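Local coordinates for MW1564 protein (Staphylococcus aureus, PDB 3NTV) that probably transfers a methyl group from S-adenosylmethionine to a hydroxyl oxygen of its acceptor, as caffeoyl-CoA O-methyltransferases do, at residues A[58-61]-A[62-66]; A[83-86]-A[87-91]; A[174-177]-A[178-181]; A[195-198]-A[199-202]; A[204-207]-A[208-211]. All coordinates share one frame; numbering follows the deposited sequence. Where two conformers were deposited one is given.

Contact 1 of 5, residues A[58-61]-A[62-66]; sequences LTLD and LIKQL
T59 and I63 lie side by side on helix 57-70, one turn apart, and the methyl CG2 of T59 comes to 3.9 Å from CD1 of I63. The threonine is turned so that OG1 sits beside its own backbone N (chi1 -71°), which leaves CG2 to face the isoleucine while OG1 hydrogen-bonds to D222. I63 also leans back along the helix: its CG1 is 3.3 Å from O of T59, the carbonyl that accepts the I63 N-H at 3.0 Å.

The next face round is just as close. CG of K64 rests 3.3 Å from O of L60, and farther out the lysine chain slants across the leucine, with CD of K64 4.1 Å from CG of L60. A bend at chi3 (74°) then turns NZ of K64 to its partner Q88 on helix 84-90. D61 runs alongside the same lysine, but OD1 of D61 meets the CD methylene, 3.8 Å away, and stays 4.6 Å from NZ of K64.

The looser side is that of L58, whose side chain stays clear of the turn that follows. It packs instead on L29 and I30 of helix 22-33 and on N220 of the second subunit, so it faces protein and not solvent.

D61 spends its OD2 on R57, in a salt bridge, and on H33. The acid and the lysine are therefore near neighbours of opposite charge held by different partners, and their attraction is probably a general electrostatic one: D61 reaches helix 22-33 through H33, with R57 on its own helix, and K64 reaches helix 84-90 through Q88.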
loop_
_atom_site.group_PDB
_atom_site.type_symbol
_atom_site.label_atom_id
_atom_site.label_comp_id
_atom_site.label_asym_id
_atom_site.label_seq_id
_atom_site.Cartn_x
_atom_site.Cartn_y
_atom_site.Cartn_z
ATOM N N LEU A 58 7.181 5.372 -5.833
ATOM C CA LEU A 58 6.693 4.296 -4.962
ATOM C C LEU A 58 5.174 4.279 -4.895
ATOM O O LEU A 58 4.570 3.207 -4.857
ATOM C CB LEU A 58 7.338 4.359 -3.562
ATOM C CG LEU A 58 8.876 4.183 -3.564
ATOM C CD1 LEU A 58 9.429 4.261 -2.151
ATOM C CD2 LEU A 58 9.302 2.858 -4.210
ATOM N N THR A 59 4.560 5.464 -4.940
ATOM C CA THR A 59 3.077 5.573 -4.964
ATOM C C THR A 59 2.554 4.921 -6.254
ATOM O O THR A 59 1.614 4.124 -6.220
ATOM C CB THR A 59 2.685 7.064 -4.961
ATOM O OG1 THR A 59 2.979 7.580 -3.646
ATOM C CG2 THR A 59 1.203 7.276 -5.286
ATOM N N LEU A 60 3.154 5.269 -7.390
ATOM C CA LEU A 60 2.744 4.694 -8.671
ATOM C C LEU A 60 2.878 3.189 -8.655
ATOM O O LEU A 60 1.964 2.499 -9.077
ATOM C CB LEU A 60 3.584 5.282 -9.814
ATOM C CG LEU A 60 3.318 4.635 -11.155
ATOM C CD1 LEU A 60 2.129 5.290 -11.840
ATOM C CD2 LEU A 60 4.575 4.609 -11.985
ATOM N N ASP A 61 4.007 2.660 -8.156
ATOM C CA ASP A 61 4.194 1.215 -8.164
ATOM C C ASP A 61 3.235 0.447 -7.250
ATOM O O ASP A 61 2.816 -0.659 -7.589
ATOM C CB ASP A 61 5.663 0.862 -7.973
ATOM C CG ASP A 61 6.515 1.202 -9.195
ATOM O OD1 ASP A 61 5.935 1.444 -10.291
ATOM O OD2 ASP A 61 7.744 1.186 -9.073
ATOM N N LEU A 62 2.800 1.084 -6.166
ATOM C CA LEU A 62 1.764 0.507 -5.327
ATOM C C LEU A 62 0.429 0.464 -6.093
ATOM O O LEU A 62 -0.254 -0.565 -6.068
ATOM C CB LEU A 62 1.576 1.308 -4.022
ATOM C CG LEU A 62 0.350 0.901 -3.165
ATOM C CD1 LEU A 62 0.436 -0.576 -2.697
ATOM C CD2 LEU A 62 0.287 1.771 -1.911
ATOM N N ILE A 63 0.074 1.566 -6.774
ATOM C CA ILE A 63 -1.206 1.629 -7.523
ATOM C C ILE A 63 -1.214 0.577 -8.640
ATOM O O ILE A 63 -2.225 -0.091 -8.843
ATOM C CB ILE A 63 -1.480 3.051 -8.058
ATOM C CG1 ILE A 63 -1.649 4.068 -6.885
ATOM C CG2 ILE A 63 -2.762 3.038 -8.909
ATOM C CD1 ILE A 63 -1.556 5.547 -7.369
ATOM N N LYS A 64 -0.066 0.387 -9.328
ATOM C CA LYS A 64 0.063 -0.633 -10.371
ATOM C C LYS A 64 -0.211 -2.019 -9.748
ATOM O O LYS A 64 -0.872 -2.838 -10.365
ATOM C CB LYS A 64 1.454 -0.570 -11.001
ATOM C CG LYS A 64 1.641 0.713 -11.822
ATOM C CD LYS A 64 2.974 0.761 -12.545
ATOM C CE LYS A 64 3.065 -0.144 -13.754
ATOM N NZ LYS A 64 4.382 0.061 -14.437
ATOM N N GLN A 65 0.285 -2.271 -8.510
ATOM C CA GLN A 65 0.055 -3.530 -7.818
ATOM C C GLN A 65 -1.443 -3.701 -7.494
ATOM O O GLN A 65 -1.976 -4.793 -7.617
ATOM C CB GLN A 65 0.926 -3.593 -6.544
ATOM C CG GLN A 65 1.113 -4.992 -5.994
ATOM C CD GLN A 65 2.301 -5.729 -6.585
ATOM O OE1 GLN A 65 3.209 -6.153 -5.871
ATOM N NE2 GLN A 65 2.313 -5.937 -7.892
ATOM N N LEU A 66 -2.119 -2.602 -7.104
ATOM C CA LEU A 66 -3.556 -2.641 -6.790
ATOM C C LEU A 66 -4.349 -2.969 -8.060
ATOM O O LEU A 66 -5.306 -3.730 -7.995
ATOM C CB LEU A 66 -4.011 -1.289 -6.202
ATOM C CG LEU A 66 -3.356 -0.880 -4.869
ATOM C CD1 LEU A 66 -3.822 0.495 -4.421
ATOM C CD2 LEU A 66 -3.631 -1.877 -3.809
#

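Contact 2 of 5, residues A[83-86]-A[87-91]; sequences GYSS and MQFAS. With SO4 (sulfate ion), chain C.
Q88 lays its CG methylene over one face of the Y84 ring, a CH-pi contact with CG of Q88 4.1 Å from the ring centroid. The glutamine chain folds at chi2 (-80°), and its amide stands almost upright to the ring, the planes 80° apart. One residue on, F89 does something similar with the backbone: O of S85 sits 3.2 Å above the plane of the F89 ring, toward its rim, while accepting the F89 N-H. On another side, selenomethionine M87 curls back until its CE is 3.4 Å from O of G83.

This is the short helix of the Rossmann-fold unit strand 74-78, helix 84-90, strand 97-102, and G83, with positive phi, is its N-cap residue. In related methyltransferases the glycine-rich loop here helps bind S-adenosylmethionine. In this crystal a sulfate, presumably picked up from the crystallisation solution, occupies the helix start: N of S85 bonds to its O1 at 2.7 Å and N of Y84 to its O2 at 3.0 Å, and the amides of A81, I82 and V55 bond to it as well. OG of S85 also lies 2.6 Å from sulfate O1. The helix N terminus would favour such an anion.

Farther out, E77 is hydrogen-bonded to the hydroxyls of S85 and S86. Y84 OH is held between E41 and R44, and the Q88 amide oxygen has S38 as a partner.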
loop_
_atom_site.group_PDB
_atom_site.type_symbol
_atom_site.label_atom_id
_atom_site.label_comp_id
_atom_site.label_asym_id
_atom_site.label_seq_id
_atom_site.Cartn_x
_atom_site.Cartn_y
_atom_site.Cartn_z
ATOM N N GLY A 83 0.543 12.863 -18.750
ATOM C CA GLY A 83 0.013 11.551 -19.133
ATOM C C GLY A 83 0.849 10.401 -18.593
ATOM O O GLY A 83 0.651 9.246 -18.969
ATOM N N TYR A 84 1.792 10.704 -17.686
ATOM C CA TYR A 84 2.688 9.690 -17.139
ATOM C C TYR A 84 1.934 8.578 -16.402
ATOM O O TYR A 84 2.124 7.398 -16.714
ATOM C CB TYR A 84 3.754 10.373 -16.265
ATOM C CG TYR A 84 4.593 9.427 -15.447
ATOM C CD1 TYR A 84 5.732 8.836 -15.979
ATOM C CD2 TYR A 84 4.279 9.164 -14.116
ATOM C CE1 TYR A 84 6.524 7.977 -15.213
ATOM C CE2 TYR A 84 5.057 8.310 -13.344
ATOM C CZ TYR A 84 6.180 7.716 -13.897
ATOM O OH TYR A 84 6.957 6.902 -13.111
ATOM N N SER A 85 1.046 8.931 -15.454
ATOM C CA SER A 85 0.347 7.860 -14.747
ATOM C C SER A 85 -0.575 7.076 -15.661
ATOM O O SER A 85 -0.633 5.850 -15.522
ATOM C CB SER A 85 -0.411 8.378 -13.527
ATOM O OG SER A 85 -1.381 9.312 -13.960
ATOM N N SER A 86 -1.259 7.774 -16.601
ATOM C CA SER A 86 -2.178 7.152 -17.567
ATOM C C SER A 86 -1.462 6.065 -18.360
ATOM O O SER A 86 -1.941 4.948 -18.452
ATOM C CB SER A 86 -2.713 8.191 -18.549
ATOM O OG SER A 86 -3.243 9.318 -17.881
HETATM N N MSE A 87 -0.286 6.399 -18.903
HETATM C CA MSE A 87 0.482 5.436 -19.699
HETATM C C MSE A 87 1.061 4.320 -18.843
HETATM O O MSE A 87 1.044 3.170 -19.261
HETATM C CB MSE A 87 1.574 6.135 -20.491
HETATM C CG MSE A 87 0.999 7.092 -21.522
HETATM SE SE MSE A 87 2.390 7.923 -22.604
HETATM C CE MSE A 87 3.218 8.929 -21.246
ATOM N N GLN A 88 1.492 4.637 -17.600
ATOM C CA GLN A 88 2.001 3.604 -16.703
ATOM C C GLN A 88 0.907 2.579 -16.398
ATOM O O GLN A 88 1.162 1.385 -16.436
ATOM C CB GLN A 88 2.575 4.231 -15.417
ATOM C CG GLN A 88 3.926 4.916 -15.640
ATOM C CD GLN A 88 5.095 3.950 -15.682
ATOM O OE1 GLN A 88 4.929 2.749 -15.814
ATOM N NE2 GLN A 88 6.313 4.459 -15.547
ATOM N N PHE A 89 -0.331 3.041 -16.174
ATOM C CA PHE A 89 -1.435 2.109 -15.906
ATOM C C PHE A 89 -1.783 1.306 -17.166
ATOM O O PHE A 89 -1.979 0.095 -17.076
ATOM C CB PHE A 89 -2.686 2.856 -15.410
ATOM C CG PHE A 89 -2.513 3.694 -14.154
ATOM C CD1 PHE A 89 -1.572 3.353 -13.192
ATOM C CD2 PHE A 89 -3.329 4.793 -13.917
ATOM C CE1 PHE A 89 -1.443 4.104 -12.014
ATOM C CE2 PHE A 89 -3.186 5.548 -12.749
ATOM C CZ PHE A 89 -2.240 5.197 -11.814
ATOM N N ALA A 90 -1.872 1.981 -18.329
ATOM C CA ALA A 90 -2.205 1.303 -19.586
ATOM C C ALA A 90 -1.132 0.279 -19.972
ATOM O O ALA A 90 -1.457 -0.733 -20.595
ATOM C CB ALA A 90 -2.372 2.323 -20.701
ATOM N N SER A 91 0.138 0.516 -19.545
ATOM C CA SER A 91 1.241 -0.399 -19.861
ATOM C C SER A 91 1.118 -1.763 -19.212
ATOM O O SER A 91 1.797 -2.710 -19.634
ATOM C CB SER A 91 2.595 0.241 -19.554
ATOM O OG SER A 91 2.850 0.209 -18.157
HETATM S S SO4 C . 1.040 12.384 -14.324
HETATM O O1 SO4 C . 0.059 11.340 -14.707
HETATM O O2 SO4 C . 1.684 12.853 -15.542
HETATM O O3 SO4 C . 0.313 13.505 -13.675
HETATM O O4 SO4 C . 1.951 11.797 -13.323
#

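Contact 3 of 5, residues A[174-177]-A[178-181]; sequences TDNV and LYHG
N176 reaches round its own turn to H180, and most of the contact hangs on its side-chain amide. OD1 of N176 takes the H180 N-H at 2.9 Å, a bent bond (130°), and the same oxygen lies 3.4 Å above the centre of the H180 imidazole. The two planes are inclined by 58°, so the ring presents its face to the oxygen without lying flat on the amide. The other branch, ND2, passes alongside the Y179 ring, 3.6 Å from CD2 of Y179, and makes a weak hydrogen bond to D149.

The backbone closes the same bend. O of N176 accepts N of Y179 at 3.1 Å across a type I beta turn. V177 and L178 are the two central residues of that turn, and their side chains lean outward. With CG anti to its carbonyl carbon (chi1 -68°), L178 packs on V183 and on L29 of the second subunit. V177 packs on A226 of strand 225-230.

This is the loop at the C-terminal end of strand 170-175 in a Rossmann-fold methyltransferase. In caffeoyl-CoA O-methyltransferases an Asp-Asn pair here and an aspartate ending the adjacent parallel strand hold a divalent metal; the sequence D175-N176 and the nearness of D149 are consistent with such a site.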
loop_
_atom_site.group_PDB
_atom_site.type_symbol
_atom_site.label_atom_id
_atom_site.label_comp_id
_atom_site.label_asym_id
_atom_site.label_seq_id
_atom_site.Cartn_x
_atom_site.Cartn_y
_atom_site.Cartn_z
ATOM N N THR A 174 -6.724 8.245 -3.527
ATOM C CA THR A 174 -6.511 9.690 -3.367
ATOM C C THR A 174 -5.049 9.954 -3.059
ATOM O O THR A 174 -4.535 9.503 -2.022
ATOM C CB THR A 174 -7.407 10.336 -2.283
ATOM O OG1 THR A 174 -8.776 9.949 -2.437
ATOM C CG2 THR A 174 -7.318 11.854 -2.319
ATOM N N ASP A 175 -4.395 10.723 -3.935
ATOM C CA ASP A 175 -3.016 11.141 -3.721
ATOM C C ASP A 175 -2.987 12.456 -2.951
ATOM O O ASP A 175 -3.986 13.181 -2.922
ATOM C CB ASP A 175 -2.279 11.311 -5.064
ATOM C CG ASP A 175 -0.763 11.262 -4.969
ATOM O OD1 ASP A 175 -0.238 10.937 -3.872
ATOM O OD2 ASP A 175 -0.101 11.586 -5.969
ATOM N N ASN A 176 -1.828 12.764 -2.350
ATOM C CA ASN A 176 -1.573 14.037 -1.700
ATOM C C ASN A 176 -2.437 14.317 -0.483
ATOM O O ASN A 176 -2.752 15.470 -0.200
ATOM C CB ASN A 176 -1.634 15.161 -2.747
ATOM C CG ASN A 176 -0.722 16.326 -2.492
ATOM O OD1 ASN A 176 0.234 16.262 -1.704
ATOM N ND2 ASN A 176 -1.024 17.416 -3.156
ATOM N N VAL A 177 -2.744 13.267 0.289
ATOM C CA VAL A 177 -3.550 13.400 1.515
ATOM C C VAL A 177 -2.744 14.010 2.683
ATOM O O VAL A 177 -3.325 14.345 3.716
ATOM C CB VAL A 177 -4.370 12.142 1.894
ATOM C CG1 VAL A 177 -5.416 11.833 0.826
ATOM C CG2 VAL A 177 -3.464 10.943 2.147
ATOM N N LEU A 178 -1.425 14.201 2.493
ATOM C CA LEU A 178 -0.575 14.896 3.477
ATOM C C LEU A 178 -0.113 16.264 2.932
ATOM O O LEU A 178 0.725 16.908 3.557
ATOM C CB LEU A 178 0.660 14.039 3.863
ATOM C CG LEU A 178 0.402 12.749 4.670
ATOM C CD1 LEU A 178 1.691 11.994 4.875
ATOM C CD2 LEU A 178 -0.212 13.044 6.038
ATOM N N TYR A 179 -0.686 16.733 1.789
ATOM C CA TYR A 179 -0.277 17.969 1.099
ATOM C C TYR A 179 1.243 18.138 1.088
ATOM O O TYR A 179 1.793 19.045 1.716
ATOM C CB TYR A 179 -1.024 19.276 1.520
ATOM C CG TYR A 179 -0.802 20.367 0.479
ATOM C CD1 TYR A 179 -0.038 21.497 0.771
ATOM C CD2 TYR A 179 -1.196 20.180 -0.847
ATOM C CE1 TYR A 179 0.283 22.432 -0.219
ATOM C CE2 TYR A 179 -0.892 21.112 -1.836
ATOM C CZ TYR A 179 -0.172 22.248 -1.515
ATOM O OH TYR A 179 0.091 23.163 -2.510
ATOM N N HIS A 180 1.933 17.165 0.478
ATOM C CA HIS A 180 3.392 17.154 0.337
ATOM C C HIS A 180 4.141 17.102 1.682
ATOM O O HIS A 180 5.331 17.421 1.739
ATOM C CB HIS A 180 3.846 18.349 -0.531
ATOM C CG HIS A 180 3.090 18.498 -1.813
ATOM N ND1 HIS A 180 3.273 17.616 -2.870
ATOM C CD2 HIS A 180 2.188 19.435 -2.178
ATOM C CE1 HIS A 180 2.483 18.055 -3.837
ATOM N NE2 HIS A 180 1.805 19.142 -3.461
ATOM N N GLY A 181 3.435 16.712 2.742
ATOM C CA GLY A 181 3.988 16.633 4.088
ATOM C C GLY A 181 3.746 17.872 4.926
ATOM O O GLY A 181 4.172 17.920 6.081
#

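Contact 4 of 5, residues A[195-198]-A[199-202]; sequences RQMV and KKVQ
Two successive turns of helix 192-209, one of the helices flanking the Rossmann-fold sheet, set M197 beside K200 and V198 beside Q202. M197 is a selenomethionine. It bends at chi2 (-64°), and its end runs along the lysine: CE of M197 is 3.8 Å from CE of K200, and SE of M197 is 3.8 Å from NZ of K200. The lysine starts out with CG trans to its backbone N and then kinks at chi3 (-76°), which sends the ammonium past the methyl to the carbonyl oxygens of A151 and A153. The last methylene, CE, and the amine of K200 thus lie against the selenomethionine, while the charge is taken up by backbone acceptors.

On another face, CG1 of V198 lies 3.7 Å from CD of Q202, whose extended chain points the same way. Q202 CG also rides over the preceding turn, 3.3 Å from O of V198. That carbonyl accepts the Q202 N-H at 2.8 Å in a nearly straight bond (168°), so the side chain covers a carbonyl that its own N-H is bonded to. V201 comes close in a similar manner, its CG2 3.4 Å from O of M197.

K199 looks outward, its amine in a salt bridge with D203 further along the helix, and R195 reaches the carbonyl of I188.

The helix comes after strand 170-175 and before strand 214-219. Y179, from the loop after the first of these, covers M197; F182 and I188 cover V198, V201 packs on A151, and Q202 touches Y28 of the second subunit.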
loop_
_atom_site.group_PDB
_atom_site.type_symbol
_atom_site.label_atom_id
_atom_site.label_comp_id
_atom_site.label_asym_id
_atom_site.label_seq_id
_atom_site.Cartn_x
_atom_site.Cartn_y
_atom_site.Cartn_z
ATOM N N ARG A 195 -1.327 27.150 3.418
ATOM C CA ARG A 195 -2.347 27.038 4.472
ATOM C C ARG A 195 -3.723 26.705 3.935
ATOM O O ARG A 195 -4.403 25.836 4.495
ATOM C CB ARG A 195 -2.405 28.312 5.328
ATOM C CG ARG A 195 -1.149 28.464 6.156
ATOM C CD ARG A 195 -1.256 29.572 7.196
ATOM N NE ARG A 195 -1.543 30.900 6.631
ATOM C CZ ARG A 195 -0.622 31.760 6.205
ATOM N NH1 ARG A 195 0.662 31.425 6.207
ATOM N NH2 ARG A 195 -0.981 32.957 5.752
ATOM N N GLN A 196 -4.130 27.354 2.831
ATOM C CA GLN A 196 -5.436 27.107 2.209
ATOM C C GLN A 196 -5.512 25.646 1.719
ATOM O O GLN A 196 -6.535 24.992 1.908
ATOM C CB GLN A 196 -5.664 28.054 1.027
ATOM C CG GLN A 196 -5.916 29.500 1.439
ATOM C CD GLN A 196 -6.115 30.358 0.219
ATOM O OE1 GLN A 196 -5.163 30.758 -0.459
ATOM N NE2 GLN A 196 -7.366 30.623 -0.110
HETATM N N MSE A 197 -4.415 25.138 1.134
HETATM C CA MSE A 197 -4.347 23.760 0.635
HETATM C C MSE A 197 -4.360 22.736 1.754
HETATM O O MSE A 197 -5.025 21.706 1.640
HETATM C CB MSE A 197 -3.136 23.570 -0.280
HETATM C CG MSE A 197 -3.201 24.427 -1.543
HETATM SE SE MSE A 197 -4.710 23.964 -2.724
HETATM C CE MSE A 197 -5.930 25.427 -2.211
ATOM N N VAL A 198 -3.637 23.018 2.853
ATOM C CA VAL A 198 -3.616 22.142 4.034
ATOM C C VAL A 198 -5.048 22.051 4.580
ATOM O O VAL A 198 -5.522 20.947 4.853
ATOM C CB VAL A 198 -2.578 22.614 5.080
ATOM C CG1 VAL A 198 -2.748 21.881 6.419
ATOM C CG2 VAL A 198 -1.157 22.429 4.565
ATOM N N LYS A 199 -5.759 23.201 4.689
ATOM C CA LYS A 199 -7.140 23.198 5.171
ATOM C C LYS A 199 -8.045 22.347 4.275
ATOM O O LYS A 199 -8.844 21.565 4.781
ATOM C CB LYS A 199 -7.687 24.640 5.264
ATOM C CG LYS A 199 -8.685 24.823 6.396
ATOM C CD LYS A 199 -9.706 25.919 6.107
ATOM C CE LYS A 199 -10.871 25.886 7.075
ATOM N NZ LYS A 199 -11.768 24.719 6.847
ATOM N N LYS A 200 -7.916 22.491 2.947
ATOM C CA LYS A 200 -8.712 21.724 1.989
ATOM C C LYS A 200 -8.459 20.206 2.148
ATOM O O LYS A 200 -9.407 19.435 2.203
ATOM C CB LYS A 200 -8.364 22.164 0.546
ATOM C CG LYS A 200 -9.180 21.435 -0.528
ATOM C CD LYS A 200 -8.495 21.516 -1.906
ATOM C CE LYS A 200 -8.666 22.856 -2.555
ATOM N NZ LYS A 200 -8.148 22.843 -3.953
ATOM N N VAL A 201 -7.196 19.812 2.236
ATOM C CA VAL A 201 -6.784 18.404 2.333
ATOM C C VAL A 201 -7.254 17.818 3.657
ATOM O O VAL A 201 -7.822 16.723 3.684
ATOM C CB VAL A 201 -5.261 18.264 2.081
ATOM C CG1 VAL A 201 -4.743 16.903 2.491
ATOM C CG2 VAL A 201 -4.939 18.520 0.603
ATOM N N GLN A 202 -7.068 18.571 4.758
ATOM C CA GLN A 202 -7.550 18.096 6.053
ATOM C C GLN A 202 -9.052 17.918 6.052
ATOM O O GLN A 202 -9.524 16.895 6.563
ATOM C CB GLN A 202 -7.086 19.006 7.196
ATOM C CG GLN A 202 -5.567 18.926 7.449
ATOM C CD GLN A 202 -5.084 19.898 8.519
ATOM O OE1 GLN A 202 -3.925 19.847 8.955
ATOM N NE2 GLN A 202 -5.905 20.863 8.892
#

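Contact 5 of 5, residues A[204-207]-A[208-211]; sequences YNEW and LIKQ
W207 sends its indole off with CG trans to the backbone N (chi1 172°), and Q211 folds at chi2 (-58°) to come down on the face of that indole. CG of Q211 stands almost squarely over the six-membered ring, 4.2 Å from its centroid, a CH-pi contact. The amide then spreads across the ring system as a stack tilted by 25°, with CD of Q211 3.6 Å from CZ2 of W207.

Y204 and L208 form a second pair one turn apart, pointing the same way, CD2 of L208 being 3.9 Å from CE2 of Y204. Helical bonding is regular at the start, N of L208 bonding to O of Y204 at 2.8 Å, and then gives out. N of K210 instead reaches O of W207, three residues back, at 3.2 Å, and comes in from above the carbonyl plane. I209 fills the last turn: CG1, held between its backbone N and carbonyl carbon, is tight against O of E206 at 3.2 Å.

This is the C-terminal end of helix 192-209, just before strand 214-219. F159 of helix 155-162 meets the W207 indole edge-to-face and also packs on Y204 and L208. T216 and F218 of strand 214-219 lie under L208 and I209, and N205 bonds to V177 O and to Y28 of the second subunit.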
loop_
_atom_site.group_PDB
_atom_site.type_symbol
_atom_site.label_atom_id
_atom_site.label_comp_id
_atom_site.label_asym_id
_atom_site.label_seq_id
_atom_site.Cartn_x
_atom_site.Cartn_y
_atom_site.Cartn_z
ATOM N N TYR A 204 -10.956 17.337 3.388
ATOM C CA TYR A 204 -11.202 16.178 2.520
ATOM C C TYR A 204 -11.008 14.880 3.296
ATOM O O TYR A 204 -11.872 14.015 3.224
ATOM C CB TYR A 204 -10.266 16.214 1.288
ATOM C CG TYR A 204 -10.412 15.020 0.368
ATOM C CD1 TYR A 204 -11.260 15.065 -0.735
ATOM C CD2 TYR A 204 -9.723 13.835 0.616
ATOM C CE1 TYR A 204 -11.400 13.966 -1.588
ATOM C CE2 TYR A 204 -9.860 12.729 -0.227
ATOM C CZ TYR A 204 -10.684 12.808 -1.341
ATOM O OH TYR A 204 -10.816 11.752 -2.215
ATOM N N ASN A 205 -9.884 14.737 4.002
ATOM C CA ASN A 205 -9.598 13.511 4.772
ATOM C C ASN A 205 -10.680 13.185 5.804
ATOM O O ASN A 205 -11.136 12.046 5.884
ATOM C CB ASN A 205 -8.228 13.577 5.412
ATOM C CG ASN A 205 -7.110 13.619 4.400
ATOM O OD1 ASN A 205 -7.280 13.265 3.211
ATOM N ND2 ASN A 205 -5.965 14.109 4.821
ATOM N N GLU A 206 -11.097 14.197 6.585
ATOM C CA GLU A 206 -12.137 14.025 7.606
ATOM C C GLU A 206 -13.463 13.657 6.966
ATOM O O GLU A 206 -14.173 12.816 7.489
ATOM C CB GLU A 206 -12.306 15.318 8.425
ATOM C CG GLU A 206 -11.124 15.667 9.306
ATOM C CD GLU A 206 -10.931 14.862 10.581
ATOM O OE1 GLU A 206 -9.818 14.937 11.150
ATOM O OE2 GLU A 206 -11.882 14.174 11.021
ATOM N N TRP A 207 -13.809 14.293 5.846
ATOM C CA TRP A 207 -15.067 14.021 5.164
ATOM C C TRP A 207 -15.037 12.580 4.592
ATOM O O TRP A 207 -16.022 11.850 4.696
ATOM C CB TRP A 207 -15.255 15.061 4.059
ATOM C CG TRP A 207 -16.404 14.800 3.147
ATOM C CD1 TRP A 207 -17.700 15.190 3.321
ATOM C CD2 TRP A 207 -16.349 14.131 1.882
ATOM N NE1 TRP A 207 -18.461 14.789 2.248
ATOM C CE2 TRP A 207 -17.648 14.161 1.335
ATOM C CE3 TRP A 207 -15.309 13.538 1.138
ATOM C CZ2 TRP A 207 -17.950 13.590 0.093
ATOM C CZ3 TRP A 207 -15.605 12.989 -0.098
ATOM C CH2 TRP A 207 -16.914 12.998 -0.599
ATOM N N LEU A 208 -13.889 12.175 4.031
ATOM C CA LEU A 208 -13.734 10.841 3.442
ATOM C C LEU A 208 -13.943 9.712 4.443
ATOM O O LEU A 208 -14.696 8.781 4.151
ATOM C CB LEU A 208 -12.371 10.723 2.767
ATOM C CG LEU A 208 -12.011 9.366 2.129
ATOM C CD1 LEU A 208 -12.979 9.025 1.015
ATOM C CD2 LEU A 208 -10.594 9.421 1.604
ATOM N N ILE A 209 -13.293 9.797 5.613
ATOM C CA ILE A 209 -13.421 8.770 6.649
ATOM C C ILE A 209 -14.856 8.607 7.156
ATOM O O ILE A 209 -15.177 7.553 7.702
ATOM C CB ILE A 209 -12.421 8.946 7.813
ATOM C CG1 ILE A 209 -12.649 10.248 8.602
ATOM C CG2 ILE A 209 -11.002 8.821 7.326
ATOM C CD1 ILE A 209 -11.914 10.354 9.960
ATOM N N LYS A 210 -15.693 9.649 6.985
ATOM C CA LYS A 210 -17.091 9.658 7.420
ATOM C C LYS A 210 -18.098 9.168 6.367
ATOM O O LYS A 210 -19.298 9.154 6.642
ATOM C CB LYS A 210 -17.493 11.034 8.003
ATOM C CG LYS A 210 -16.666 11.501 9.209
ATOM C CD LYS A 210 -16.716 10.552 10.416
ATOM C CE LYS A 210 -15.989 11.102 11.622
ATOM N NZ LYS A 210 -14.812 10.272 11.985
ATOM N N GLN A 211 -17.624 8.752 5.174
ATOM C CA GLN A 211 -18.510 8.234 4.123
ATOM C C GLN A 211 -18.849 6.774 4.479
ATOM O O GLN A 211 -17.933 5.947 4.517
ATOM C CB GLN A 211 -17.857 8.348 2.722
ATOM C CG GLN A 211 -17.464 9.770 2.270
ATOM C CD GLN A 211 -18.624 10.737 2.231
ATOM O OE1 GLN A 211 -18.773 11.599 3.104
ATOM N NE2 GLN A 211 -19.475 10.609 1.225
#

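In the fold
All five contacts are local, so each closes only a turn or two of chain, and they follow in series with none nesting or crossing. Contact 1, on helix 57-70, leans on contact 2, on helix 84-90, through I63 and F89, their centres 12 Å apart. Beyond them the chain runs through alternating strands and helices to contact 3, at the end of strand 170-175, which only grazes contact 1. Contacts 4 and 5 share helix 192-209. V201 packs on the turn of contact 3 and Y204 bonds to T174, so the helix meets both the turn and the strand itself. Contacts 2 and 5, 28 Å apart between centres, lie on opposite sides of the chain's centre.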